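Local coordinates for protein orotidine 5'-phosphate decarboxylase (Streptomyces avermitilis, PDB 3V75) that probably catalyses the decarboxylation of orotidine 5'-phosphate to UMP, the last step of de novo UMP biosynthesis, at residues Arg38-Val43 with Glu293-Val298; Ala205-Gly210 with Gly215-Val220. One frame throughout, in Å; residues are numbered along the deposited sequence.

Overall arrangement
Both contacts belong to one TIM barrel, a closed parallel sheet of eight strands ringed by helices. Contact 1 joins the lead-in to the first strand, 42-45, to the C-terminal helix 280-299. It brings together parts of the chain some 250 residues apart. Contact 2 is local: it closes the loop between helix 196-207 and the sixth strand, 217-221. The two do not touch. Their centres lie 21 Å apart and their nearest atoms about 10 Å, and both reach the same barrel sheet. Contact 1 is apolar, whereas contact 2 adds two hydrogen bonds to the packing of E207 on the F217 ring. Both lie away from K119, the predicted proton donor, on strand 113-120.

Contact 1 of 2, residues Arg38-Val43 with Glu293-Val298; sequences RGPLCV and EIRAAV
P40 packs its ring against I294 and R295 where a TIM barrel closes on itself: the loop leading into the first strand, 42-45, meets the last helix, 280-299. The contact is apolar, and no hydrogen bond crosses it.

The main apolar pair is P40 and I294. The P40 ring and I294 lie alongside each other, pointing opposite ways, and P40 CG comes within 3.7 Å of I294 CG2. I294 CG2 lies anti to its own backbone N, which places this methyl against the proline ring. The other branch of I294 runs to L41. I294 CD1 meets L41 CD1 at 4.1 Å, and the L41 side chain is set roughly perpendicular to that of I294. L41 also touches A287, F290 and A291 of the same helix. I294 itself reaches P267 and P251. With an alanine at I294, P40 and L41 would probably lose their shared neighbour, and a gap would open between the loop and helix 280-299.

The ring also rests on R295, on its backbone N and on its CB. P40 CG is 3.6 Å from R295 N, and P40 CD is 3.9 Å from R295 CB. In the conformer given, one of two modelled, the R295 chain leads away and NH2 makes a salt bridge with E292.

The polar side of the contact is one carbonyl. P40 is the centre of an inverse gamma turn, with a weak bond of 3.0 Å from L41 N to G39 O. P40 O is buried here and has no hydrogen-bonding partner in the model. The methyl I294 CD1 lies 3.5 Å from P40 O.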
# COMPACT_ATOMS: atom_id res chain seq x y z
N ARG A 38 2.39 -0.00 30.38
CA ARG A 38 2.55 1.41 30.06
C ARG A 38 1.23 2.14 29.88
O ARG A 38 1.22 3.37 29.75
CB ARG A 38 3.40 1.58 28.80
CG ARG A 38 4.83 1.15 28.98
CD ARG A 38 5.64 1.50 27.76
NE ARG A 38 7.07 1.22 27.97
CZ ARG A 38 8.03 1.64 27.14
NH1 ARG A 38 7.71 2.36 26.05
NH2 ARG A 38 9.31 1.37 27.41
N GLY A 39 0.13 1.38 29.80
CA GLY A 39 -1.19 1.96 29.62
C GLY A 39 -1.71 1.73 28.21
O GLY A 39 -0.93 1.54 27.25
N PRO A 40 -3.04 1.73 28.06
CA PRO A 40 -3.65 1.38 26.78
C PRO A 40 -3.68 2.57 25.80
O PRO A 40 -4.71 3.22 25.61
CB PRO A 40 -5.07 0.93 27.17
CG PRO A 40 -5.35 1.74 28.41
CD PRO A 40 -4.03 1.87 29.14
N LEU A 41 -2.57 2.79 25.11
CA LEU A 41 -2.50 3.90 24.19
C LEU A 41 -1.46 3.62 23.10
O LEU A 41 -0.36 3.13 23.38
CB LEU A 41 -2.10 5.18 24.94
CG LEU A 41 -2.05 6.47 24.08
CD1 LEU A 41 -3.43 6.77 23.59
CD2 LEU A 41 -1.45 7.65 24.85
N CYS A 42 -1.83 3.98 21.87
CA CYS A 42 -0.91 4.03 20.74
C CYS A 42 -0.88 5.47 20.26
O CYS A 42 -1.93 6.09 20.08
CB CYS A 42 -1.47 3.14 19.62
SG CYS A 42 -0.49 3.14 18.12
N VAL A 43 0.32 6.01 20.06
CA VAL A 43 0.45 7.40 19.61
C VAL A 43 0.93 7.39 18.18
O VAL A 43 1.95 6.75 17.85
CB VAL A 43 1.42 8.21 20.51
CG1 VAL A 43 1.65 9.62 19.93
CG2 VAL A 43 0.87 8.30 21.93
N GLU A 293 -7.03 7.97 31.15
CA GLU A 293 -8.47 8.05 30.96
C GLU A 293 -9.03 6.80 30.31
O GLU A 293 -10.14 6.34 30.65
CB GLU A 293 -8.84 9.24 30.10
CG GLU A 293 -8.63 10.55 30.83
CD GLU A 293 -8.92 11.75 29.91
OE1 GLU A 293 -9.09 11.62 28.66
OE2 GLU A 293 -8.91 12.88 30.45
N ILE A 294 -8.29 6.26 29.34
CA ILE A 294 -8.73 5.03 28.69
C ILE A 294 -8.67 3.87 29.70
O ILE A 294 -9.63 3.11 29.82
CB ILE A 294 -7.88 4.72 27.47
CG1 ILE A 294 -8.06 5.84 26.43
CG2 ILE A 294 -8.29 3.34 26.88
CD1 ILE A 294 -7.03 5.80 25.29
N ARG A 295 -7.56 3.76 30.45
CA ARG A 295 -7.43 2.73 31.48
C ARG A 295 -8.62 2.76 32.42
O ARG A 295 -9.23 1.74 32.73
CB ARG A 295 -6.11 2.90 32.27
CG ARG A 295 -5.73 1.72 33.18
CD ARG A 295 -5.05 2.20 34.48
NE ARG A 295 -5.96 3.10 35.18
CZ ARG A 295 -6.95 2.72 36.02
NH1 ARG A 295 -7.12 1.43 36.35
NH2 ARG A 295 -7.72 3.64 36.54
N ALA A 296 -8.97 3.96 32.89
CA ALA A 296 -10.07 4.12 33.84
C ALA A 296 -11.41 3.76 33.21
O ALA A 296 -12.28 3.13 33.85
CB ALA A 296 -10.11 5.53 34.34
N ALA A 297 -11.62 4.15 31.95
CA ALA A 297 -12.91 3.83 31.32
C ALA A 297 -13.08 2.32 31.18
O ALA A 297 -14.17 1.78 31.45
CB ALA A 297 -13.01 4.50 29.95
N VAL A 298 -12.03 1.66 30.72
CA VAL A 298 -12.05 0.22 30.51
C VAL A 298 -12.21 -0.51 31.84
O VAL A 298 -12.92 -1.53 31.91
CB VAL A 298 -10.78 -0.25 29.75
CG1 VAL A 298 -10.65 -1.81 29.79
CG2 VAL A 298 -10.76 0.29 28.35

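Contact 2 of 2, residues Ala205-Gly210 with Gly215-Val220; sequences AAENAG and GSFGAV
The F217 ring has N208 OD1 at its edge, near the ring plane, and S216 CB over one face, offset toward the rim. E207 CG approaches obliquely, 3.6 Å from F217 CD2. This is a helix-to-strand loop of the TIM barrel, where helix 196-207 hands over to strand 217-221. V161, A164 and R165 of helix 158-167 also touch the ring.

The amide of N208 is the second flat group. It grips the backbone of F217 with two bonds. N208 ND2 donates to F217 O at 2.8 Å, nearly straight at 173° and within the amide plane. N208 OD1 accepts F217 N on a lone pair at 3.1 Å. The pair fixes the rotation of the amide. ND2 also bonds to I235 O.

E207 CG lies anti to the backbone N (chi1 -159°), which brings its methylene to the ring. The bent chain then carries the carboxylate on to Y154 OH and R165.

G215 passes so close to N208 that a CB there would clash with OD1. A water bridges the two segments: it donates to N208 OD1 at 2.9 Å and accepts from S216 N at 2.8 Å.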
# COMPACT_ATOMS: atom_id res chain seq x y z
N ALA A 205 -10.58 -14.23 13.40
CA ALA A 205 -10.95 -15.06 14.54
C ALA A 205 -10.38 -16.46 14.36
O ALA A 205 -9.83 -17.07 15.31
CB ALA A 205 -12.46 -15.11 14.73
N ALA A 206 -10.44 -16.97 13.13
CA ALA A 206 -9.90 -18.31 12.86
C ALA A 206 -8.38 -18.29 13.00
O ALA A 206 -7.78 -19.23 13.55
CB ALA A 206 -10.31 -18.82 11.49
N GLU A 207 -7.75 -17.21 12.56
CA GLU A 207 -6.30 -17.08 12.62
C GLU A 207 -5.78 -17.11 14.05
O GLU A 207 -4.68 -17.59 14.32
CB GLU A 207 -5.84 -15.78 11.94
CG GLU A 207 -4.40 -15.81 11.53
CD GLU A 207 -4.19 -16.74 10.33
OE1 GLU A 207 -4.76 -16.48 9.23
OE2 GLU A 207 -3.44 -17.73 10.47
N ASN A 208 -6.57 -16.55 14.97
CA ASN A 208 -6.16 -16.39 16.36
C ASN A 208 -6.66 -17.48 17.27
O ASN A 208 -6.43 -17.41 18.49
CB ASN A 208 -6.71 -15.05 16.92
CG ASN A 208 -6.10 -13.86 16.23
OD1 ASN A 208 -4.86 -13.83 16.00
ND2 ASN A 208 -6.94 -12.89 15.84
N ALA A 209 -7.37 -18.46 16.73
CA ALA A 209 -8.10 -19.41 17.57
C ALA A 209 -7.20 -20.03 18.62
O ALA A 209 -6.14 -20.59 18.27
CB ALA A 209 -8.71 -20.51 16.73
N GLY A 210 -7.60 -19.92 19.88
CA GLY A 210 -6.87 -20.57 20.96
C GLY A 210 -5.62 -19.87 21.47
O GLY A 210 -5.03 -20.35 22.43
N GLY A 215 -4.38 -13.11 20.41
CA GLY A 215 -3.72 -13.48 19.17
C GLY A 215 -2.96 -12.31 18.55
O GLY A 215 -3.11 -11.15 18.96
N SER A 216 -2.18 -12.59 17.51
CA SER A 216 -1.33 -11.58 16.87
C SER A 216 -1.92 -10.90 15.66
O SER A 216 -1.30 -9.99 15.11
CB SER A 216 0.02 -12.19 16.47
OG SER A 216 0.74 -12.65 17.59
N PHE A 217 -3.12 -11.35 15.23
CA PHE A 217 -3.69 -10.89 13.97
C PHE A 217 -4.93 -10.07 14.24
O PHE A 217 -5.96 -10.58 14.66
CB PHE A 217 -3.86 -12.10 13.02
CG PHE A 217 -2.54 -12.77 12.77
CD1 PHE A 217 -1.61 -12.18 11.92
CD2 PHE A 217 -2.15 -13.87 13.51
CE1 PHE A 217 -0.31 -12.74 11.76
CE2 PHE A 217 -0.86 -14.44 13.34
CZ PHE A 217 0.04 -13.86 12.47
N GLY A 218 -4.78 -8.77 14.04
CA GLY A 218 -5.82 -7.82 14.44
C GLY A 218 -6.49 -7.18 13.25
O GLY A 218 -6.16 -7.47 12.09
N ALA A 219 -7.46 -6.31 13.55
CA ALA A 219 -8.22 -5.58 12.54
C ALA A 219 -8.12 -4.08 12.81
O ALA A 219 -8.01 -3.66 13.97
CB ALA A 219 -9.71 -5.97 12.60
N VAL A 220 -8.21 -3.28 11.75
CA VAL A 220 -8.41 -1.84 11.90
C VAL A 220 -9.93 -1.60 11.92
O VAL A 220 -10.64 -2.00 10.99
CB VAL A 220 -7.75 -1.04 10.76
CG1 VAL A 220 -8.00 0.47 10.99
CG2 VAL A 220 -6.23 -1.38 10.71
O HOH W 1 -2.45 -15.30 16.68